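PDB 6CSJ: glycerol dehydrogenase from Bacillus coagulans, which probably oxidises glycerol and related polyols with NAD+, and in this double-mutant form has acquired D-lactate dehydrogenase activity. Local coordinates for residues D16-L21 and T154-S159; K30-I35 and E50-K55; S128-E133 and E139-P144. The protein carries 2 engineered substitutions. All blocks are in the same frame, centred on the assembly; numbering follows the deposited sequence.

Contact 1. Residues D16-L21 and T154-S159; sequences DELSRL and TKVIAS
Asp16 and Leu18 meet Lys155 and Val156 where two neighbouring strands of the parallel sheet, 10-14 and 149-153, give way to the segments that follow them. This is the alpha/beta part of an iron-containing alcohol dehydrogenase fold. Residues 17-19 form a 3-10 turn, and a short helix begins at Thr154.

The backbone N of Asp16 lies 3.8 Å from Lys155 CB. Beyond CB, Lys155 runs out as an extended chain, with CG anti to its own backbone N (chi1 -170°). Its NZ ends up 4.7 Å from Asp16 OD2, too far for a salt bridge. The opposite charges may still attract weakly.

The apolar half of the contact is one methyl against another. Leu18 CD1 sits 4.1 Å from Val156 CG2, and the two side chains cross at about a right angle. Val156 CG1 points opposite the backbone N (chi1 171°), which leaves CG2 as the branch that faces the leucine.

Each segment is also braced from within. Asp16 O accepts both Ser19 N and Ser19 OG, the hydroxyl at 2.7 Å from Asp16 O. In segment 154-159, Val156 O accepts Ser159 N and Ser159 OG, the latter 2.9 Å from Val156 O and in the carbonyl plane.

Asp153 ties the segments together, OD1 accepting Asp16 N and Val156 N, and OD2 accepting Leu18 N. Helix 38-51 packs on Leu18 through Val44 and Thr47. Helix 228-248 receives Thr154 and Ile157 on Ile234, and the Thr154 hydroxyl bonds to Glu231 of the same helix.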
# COMPACT_ATOMS: atom_id res chain seq x y z
N ASP A 16 8.47 9.23 16.95
CA ASP A 16 9.20 8.43 17.95
C ASP A 16 8.33 7.36 18.67
O ASP A 16 8.61 6.97 19.81
CB ASP A 16 9.89 9.38 18.95
CG ASP A 16 11.21 8.83 19.51
OD1 ASP A 16 11.75 7.79 19.04
OD2 ASP A 16 11.71 9.46 20.46
N GLU A 17 7.30 6.88 17.98
CA GLU A 17 6.41 5.81 18.47
C GLU A 17 7.11 4.48 18.79
O GLU A 17 6.69 3.76 19.70
CB GLU A 17 5.28 5.56 17.45
CG GLU A 17 3.83 5.78 17.86
CD GLU A 17 3.61 6.68 19.04
OE1 GLU A 17 3.49 6.14 20.17
OE2 GLU A 17 3.49 7.91 18.86
N LEU A 18 8.17 4.14 18.05
CA LEU A 18 8.94 2.91 18.33
C LEU A 18 9.60 2.92 19.72
O LEU A 18 9.85 1.86 20.28
CB LEU A 18 10.01 2.65 17.25
CG LEU A 18 9.49 2.22 15.86
CD1 LEU A 18 10.64 2.03 14.89
CD2 LEU A 18 8.65 0.96 15.93
N SER A 19 9.87 4.11 20.26
CA SER A 19 10.41 4.25 21.62
C SER A 19 9.39 3.82 22.68
O SER A 19 9.78 3.61 23.82
CB SER A 19 10.86 5.69 21.90
OG SER A 19 9.74 6.52 22.22
N ARG A 20 8.11 3.72 22.32
CA ARG A 20 7.07 3.17 23.20
C ARG A 20 6.59 1.79 22.74
O ARG A 20 5.50 1.35 23.15
CB ARG A 20 5.88 4.14 23.27
CG ARG A 20 6.16 5.44 24.01
CD ARG A 20 5.05 6.47 23.81
NE ARG A 20 5.61 7.81 23.57
CZ ARG A 20 5.89 8.36 22.37
NH1 ARG A 20 5.67 7.72 21.24
NH2 ARG A 20 6.41 9.58 22.33
N LEU A 21 7.39 1.08 21.93
CA LEU A 21 6.97 -0.21 21.39
C LEU A 21 6.60 -1.19 22.50
O LEU A 21 5.59 -1.90 22.38
CB LEU A 21 8.04 -0.82 20.49
CG LEU A 21 7.73 -2.19 19.87
CD1 LEU A 21 6.40 -2.17 19.10
CD2 LEU A 21 8.85 -2.63 18.95
N THR A 154 6.46 8.47 12.70
CA THR A 154 6.59 9.46 11.64
C THR A 154 8.01 10.02 11.53
O THR A 154 8.43 10.44 10.45
CB THR A 154 5.59 10.60 11.82
OG1 THR A 154 5.75 11.19 13.11
CG2 THR A 154 4.18 10.06 11.71
N LYS A 155 8.75 10.01 12.64
CA LYS A 155 10.15 10.43 12.65
C LYS A 155 11.01 9.45 11.86
O LYS A 155 11.81 9.87 11.03
CB LYS A 155 10.67 10.54 14.09
CG LYS A 155 12.03 11.20 14.22
CD LYS A 155 12.69 10.87 15.56
CE LYS A 155 13.90 11.75 15.80
NZ LYS A 155 14.23 11.83 17.25
N VAL A 156 10.84 8.16 12.11
CA VAL A 156 11.55 7.14 11.34
C VAL A 156 11.14 7.20 9.86
O VAL A 156 12.01 7.17 8.99
CB VAL A 156 11.33 5.72 11.91
CG1 VAL A 156 11.89 4.65 10.98
CG2 VAL A 156 11.96 5.62 13.30
N ILE A 157 9.84 7.32 9.60
CA ILE A 157 9.31 7.36 8.22
C ILE A 157 9.85 8.53 7.41
O ILE A 157 10.17 8.38 6.22
CB ILE A 157 7.76 7.34 8.19
CG1 ILE A 157 7.25 5.98 8.68
CG2 ILE A 157 7.20 7.64 6.80
CD1 ILE A 157 5.84 6.02 9.22
N ALA A 158 9.96 9.70 8.04
CA ALA A 158 10.48 10.88 7.37
C ALA A 158 11.95 10.75 6.94
O ALA A 158 12.38 11.45 6.03
CB ALA A 158 10.28 12.12 8.24
N SER A 159 12.72 9.87 7.59
CA SER A 159 14.12 9.61 7.17
C SER A 159 14.25 8.85 5.83
O SER A 159 15.33 8.84 5.23
CB SER A 159 14.92 8.89 8.26
OG SER A 159 14.77 7.48 8.17

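Contact 2. Residues K30-I35 and E50-K55; sequences KKAFII and ESYAGK
Tyr52 reaches from just past helix 38-51 to Ala32 and Ile34 on strand 32-36. It is the first residue after the helix to leave helical backbone angles. From CB, the side chain turns so that CG is anti to the carbonyl carbon (chi1 -71°), and the ring heads for the strand. CE2 meets Ile34 CD1 at 3.7 Å. CZ is a little farther from the same methyl, at 4.1 Å from Ile34 CD1. At the tip, OH touches two methyls: Ile34 CD1 and Ala32 CB, the latter 3.7 Å from Tyr52 OH. The hydrogen-bond partner of Tyr52 OH is Thr25 OG1 of helix 21-28.

Ile34 comes from the opposite direction. Its chain is extended at CG1 (chi2 176°), which carries CD1 out to the tyrosine. The contact lies within a beta-alpha-beta unit made of strand 32-36, helix 38-51 and strand 59-63, part of the parallel sheet. It fastens the residue just past helix 38-51 to the side of strand 32-36 that carries Ala32 and Ile34. Tyr59, at the start of the second strand, stacks its ring on Tyr52.

With an alanine in place of Tyr52, Thr25 OG1 would probably lose its hydroxyl partner and a gap would open beside Ile34 CD1 and Ala32 CB.

Past the tyrosine the chain reverses in a type II turn, closed by Lys55 N on Tyr52 O at 2.9 Å. Gly54 has the positive phi, 79°, that this turn calls for. Ala32 is flanked by both neighbouring strands: its backbone pairs with Gln60, and its side chain touches Val87.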
# COMPACT_ATOMS: atom_id res chain seq x y z
N LYS A 30 3.01 -10.93 26.99
CA LYS A 30 4.18 -10.84 27.86
C LYS A 30 5.53 -10.91 27.14
O LYS A 30 6.52 -10.45 27.69
CB LYS A 30 4.09 -11.94 28.93
CG LYS A 30 3.11 -11.58 30.05
CD LYS A 30 1.61 -11.69 29.76
CE LYS A 30 0.83 -10.71 30.64
NZ LYS A 30 -0.54 -11.16 31.03
N LYS A 31 5.55 -11.47 25.94
CA LYS A 31 6.81 -11.75 25.23
C LYS A 31 6.67 -11.48 23.72
O LYS A 31 5.98 -12.21 23.01
CB LYS A 31 7.21 -13.20 25.49
CG LYS A 31 8.51 -13.67 24.84
CD LYS A 31 9.73 -13.07 25.51
CE LYS A 31 11.00 -13.37 24.72
NZ LYS A 31 11.42 -14.80 24.78
N ALA A 32 7.36 -10.44 23.25
CA ALA A 32 7.31 -10.03 21.85
C ALA A 32 8.41 -10.67 21.01
O ALA A 32 9.54 -10.84 21.47
CB ALA A 32 7.41 -8.52 21.74
N PHE A 33 8.05 -11.04 19.78
CA PHE A 33 8.99 -11.55 18.79
C PHE A 33 9.06 -10.49 17.68
O PHE A 33 8.10 -10.31 16.93
CB PHE A 33 8.49 -12.91 18.27
CG PHE A 33 9.41 -13.57 17.29
CD1 PHE A 33 10.56 -14.22 17.73
CD2 PHE A 33 9.12 -13.59 15.93
CE1 PHE A 33 11.41 -14.85 16.83
CE2 PHE A 33 9.96 -14.22 15.02
CZ PHE A 33 11.11 -14.84 15.47
N ILE A 34 10.20 -9.81 17.58
CA ILE A 34 10.32 -8.60 16.77
C ILE A 34 11.17 -8.87 15.53
O ILE A 34 12.39 -9.01 15.63
CB ILE A 34 10.88 -7.43 17.63
CG1 ILE A 34 9.94 -7.15 18.81
CG2 ILE A 34 11.09 -6.18 16.78
CD1 ILE A 34 10.41 -6.10 19.79
N ILE A 35 10.51 -8.93 14.37
CA ILE A 35 11.14 -9.29 13.11
C ILE A 35 11.58 -8.02 12.38
O ILE A 35 10.80 -7.10 12.22
CB ILE A 35 10.17 -10.09 12.21
CG1 ILE A 35 9.68 -11.35 12.93
CG2 ILE A 35 10.81 -10.49 10.89
CD1 ILE A 35 8.45 -11.98 12.30
N GLU A 50 16.05 0.14 23.87
CA GLU A 50 15.83 1.14 24.93
C GLU A 50 14.38 1.22 25.41
O GLU A 50 14.14 1.58 26.53
CB GLU A 50 16.35 2.53 24.50
CG GLU A 50 17.88 2.59 24.53
CD GLU A 50 18.47 3.93 24.15
OE1 GLU A 50 17.94 4.58 23.22
OE2 GLU A 50 19.43 4.35 24.83
N SER A 51 13.42 0.92 24.53
CA SER A 51 12.00 0.85 24.90
C SER A 51 11.69 -0.20 25.94
O SER A 51 10.78 -0.03 26.75
CB SER A 51 11.11 0.62 23.67
OG SER A 51 9.77 0.34 24.04
N TYR A 52 12.44 -1.31 25.91
CA TYR A 52 12.25 -2.43 26.86
C TYR A 52 13.14 -2.35 28.13
O TYR A 52 13.21 -3.33 28.86
CB TYR A 52 12.44 -3.76 26.12
CG TYR A 52 11.31 -4.08 25.15
CD1 TYR A 52 10.15 -4.72 25.60
CD2 TYR A 52 11.40 -3.75 23.81
CE1 TYR A 52 9.11 -5.01 24.73
CE2 TYR A 52 10.36 -4.04 22.92
CZ TYR A 52 9.22 -4.66 23.39
OH TYR A 52 8.19 -4.95 22.52
N ALA A 53 13.74 -1.21 28.45
CA ALA A 53 14.41 -0.98 29.74
C ALA A 53 13.54 -1.36 30.95
O ALA A 53 12.40 -0.91 31.08
CB ALA A 53 14.87 0.46 29.90
N GLY A 54 14.06 -2.24 31.80
CA GLY A 54 13.30 -2.73 32.95
C GLY A 54 12.28 -3.80 32.65
O GLY A 54 11.63 -4.32 33.55
N LYS A 55 12.19 -4.26 31.40
CA LYS A 55 11.21 -5.23 30.90
C LYS A 55 12.00 -6.18 30.02
O LYS A 55 11.44 -6.69 29.05
CB LYS A 55 10.26 -4.50 29.89
CG LYS A 55 9.51 -3.25 30.41
CD LYS A 55 8.35 -3.72 31.32
CE LYS A 55 7.70 -2.60 32.07
NZ LYS A 55 7.29 -1.50 31.17

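Contact 3. Residues S128-E133 and E139-P144; sequences SVIYKE and EYLMLP
Ser128 N donates to Leu141 O at 2.9 Å, and the N-H points almost straight at the oxygen (173°). It belongs to a beta hairpin built from strands 127-131 and 137-142. Leu141 N returns the bond to Ser128 O. Two residues along, Ile130 and Glu139 form a second hydrogen-bonded pair, Ile130 N to Glu139 O at 2.9 Å and Glu139 N to Ile130 O at 3.1 Å. Between these two pairs, Val129 and Tyr140 make a non-hydrogen-bonded pair. Segments 128-131 and 139-142 run at 146° to each other, short of strictly antiparallel.

Ser128, Ile130, Glu139 and Leu141 share one face of the hairpin. There Ile130 CG1 lies 4.0 Å from Leu141 CB. Glu139 CG sits between its backbone N and carbonyl carbon (chi1 58°) and packs on Ile130 CB; its carboxylate forms a salt bridge with Lys70 of helix 70-82. Ser128 OG bonds to Asp98 O of helix 94-106 and touches Leu143 CD1 at 3.7 Å.

On the other face, Val129 and Tyr140 point the same way, side by side. Val129 CG2 meets the ring at its edge, near the ring plane, 4.1 Å from Tyr140 CE1.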
# COMPACT_ATOMS: atom_id res chain seq x y z
N SER A 128 -1.05 -11.19 3.13
CA SER A 128 0.39 -11.35 2.98
C SER A 128 0.68 -11.80 1.56
O SER A 128 0.10 -12.77 1.09
CB SER A 128 0.93 -12.38 3.98
OG SER A 128 0.63 -12.03 5.31
N VAL A 129 1.58 -11.10 0.88
CA VAL A 129 1.99 -11.50 -0.46
C VAL A 129 3.20 -12.40 -0.27
O VAL A 129 4.23 -11.96 0.25
CB VAL A 129 2.33 -10.29 -1.36
CG1 VAL A 129 2.65 -10.75 -2.77
CG2 VAL A 129 1.17 -9.30 -1.39
N ILE A 130 3.06 -13.67 -0.66
CA ILE A 130 4.09 -14.69 -0.49
C ILE A 130 4.86 -14.89 -1.79
O ILE A 130 4.26 -14.97 -2.86
CB ILE A 130 3.48 -16.05 -0.06
CG1 ILE A 130 2.50 -15.90 1.13
CG2 ILE A 130 4.58 -17.08 0.20
CD1 ILE A 130 3.13 -15.44 2.42
N TYR A 131 6.18 -14.96 -1.68
CA TYR A 131 7.08 -15.19 -2.82
C TYR A 131 7.84 -16.49 -2.63
O TYR A 131 8.00 -16.97 -1.51
CB TYR A 131 8.08 -14.03 -2.92
CG TYR A 131 7.42 -12.70 -3.17
CD1 TYR A 131 6.85 -11.97 -2.11
CD2 TYR A 131 7.34 -12.16 -4.45
CE1 TYR A 131 6.23 -10.76 -2.33
CE2 TYR A 131 6.72 -10.94 -4.68
CZ TYR A 131 6.17 -10.25 -3.62
OH TYR A 131 5.56 -9.06 -3.86
N LYS A 132 8.30 -17.07 -3.73
CA LYS A 132 9.30 -18.14 -3.69
C LYS A 132 10.62 -17.54 -3.20
O LYS A 132 10.81 -16.33 -3.26
CB LYS A 132 9.49 -18.76 -5.07
CG LYS A 132 8.31 -19.53 -5.63
CD LYS A 132 8.62 -20.10 -7.01
CE LYS A 132 7.93 -21.47 -7.27
NZ LYS A 132 6.44 -21.52 -7.06
N GLU A 133 11.53 -18.40 -2.77
CA GLU A 133 12.84 -17.95 -2.25
C GLU A 133 13.66 -17.20 -3.29
O GLU A 133 14.46 -16.33 -2.93
CB GLU A 133 13.65 -19.12 -1.69
CG GLU A 133 13.00 -19.82 -0.52
CD GLU A 133 13.77 -21.05 -0.07
OE1 GLU A 133 13.76 -22.06 -0.80
OE2 GLU A 133 14.37 -20.99 1.03
N GLU A 139 1.95 -16.74 -4.00
CA GLU A 139 0.50 -16.63 -3.73
C GLU A 139 0.07 -15.45 -2.87
O GLU A 139 0.89 -14.85 -2.16
CB GLU A 139 -0.01 -17.92 -3.10
CG GLU A 139 0.67 -18.32 -1.78
CD GLU A 139 -0.12 -19.27 -0.93
OE1 GLU A 139 -1.34 -19.16 -0.93
OE2 GLU A 139 0.45 -20.14 -0.22
N TYR A 140 -1.22 -15.13 -2.94
CA TYR A 140 -1.87 -14.20 -2.02
C TYR A 140 -2.43 -14.98 -0.84
O TYR A 140 -3.34 -15.76 -1.00
CB TYR A 140 -3.01 -13.44 -2.73
CG TYR A 140 -2.54 -12.49 -3.80
CD1 TYR A 140 -1.67 -11.44 -3.49
CD2 TYR A 140 -2.94 -12.63 -5.14
CE1 TYR A 140 -1.22 -10.56 -4.47
CE2 TYR A 140 -2.49 -11.75 -6.12
CZ TYR A 140 -1.63 -10.72 -5.77
OH TYR A 140 -1.15 -9.85 -6.71
N LEU A 141 -1.87 -14.76 0.35
CA LEU A 141 -2.38 -15.37 1.58
C LEU A 141 -3.38 -14.40 2.24
O LEU A 141 -2.98 -13.38 2.79
CB LEU A 141 -1.22 -15.70 2.51
CG LEU A 141 -1.54 -16.32 3.88
CD1 LEU A 141 -2.34 -17.61 3.75
CD2 LEU A 141 -0.28 -16.53 4.72
N MET A 142 -4.66 -14.75 2.17
CA MET A 142 -5.76 -13.98 2.76
C MET A 142 -5.81 -14.33 4.23
O MET A 142 -5.90 -15.50 4.57
CB MET A 142 -7.12 -14.33 2.14
CG MET A 142 -7.18 -14.42 0.62
SD MET A 142 -6.89 -12.86 -0.23
CE MET A 142 -7.11 -13.39 -1.93
N LEU A 143 -5.76 -13.33 5.10
CA LEU A 143 -5.75 -13.56 6.53
C LEU A 143 -7.15 -13.40 7.08
O LEU A 143 -7.93 -12.64 6.53
CB LEU A 143 -4.79 -12.60 7.21
CG LEU A 143 -3.37 -12.68 6.66
CD1 LEU A 143 -2.53 -11.57 7.23
CD2 LEU A 143 -2.76 -14.05 6.97
N PRO A 144 -7.49 -14.14 8.16
CA PRO A 144 -8.82 -13.97 8.78
C PRO A 144 -9.05 -12.59 9.40
O PRO A 144 -10.19 -12.14 9.48
CB PRO A 144 -8.84 -15.04 9.89
CG PRO A 144 -7.73 -15.97 9.57
CD PRO A 144 -6.70 -15.19 8.81

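From the N terminus, the chain leaves strand 10-14 and forms the first half of contact 1 at residues 16-21. Contact 2 then closes a short loop, from strand 32-36 to just past helix 38-51. Contact 3 follows in series and closes the antiparallel hairpin of strands 127-131 and 137-142. The second half of contact 1 comes last, at residues 154-159, so its long loop encloses both of the others. Contacts 1 and 2 also touch, where Ser19 O lies 3.3 Å from Ser51 CB. Contact 3 stands apart, its nearest atoms about 10 Å from contact 2. Contact 1 joins the segments after strands 10-14 and 149-153; contact 2 ties strand 32-36 to Tyr52.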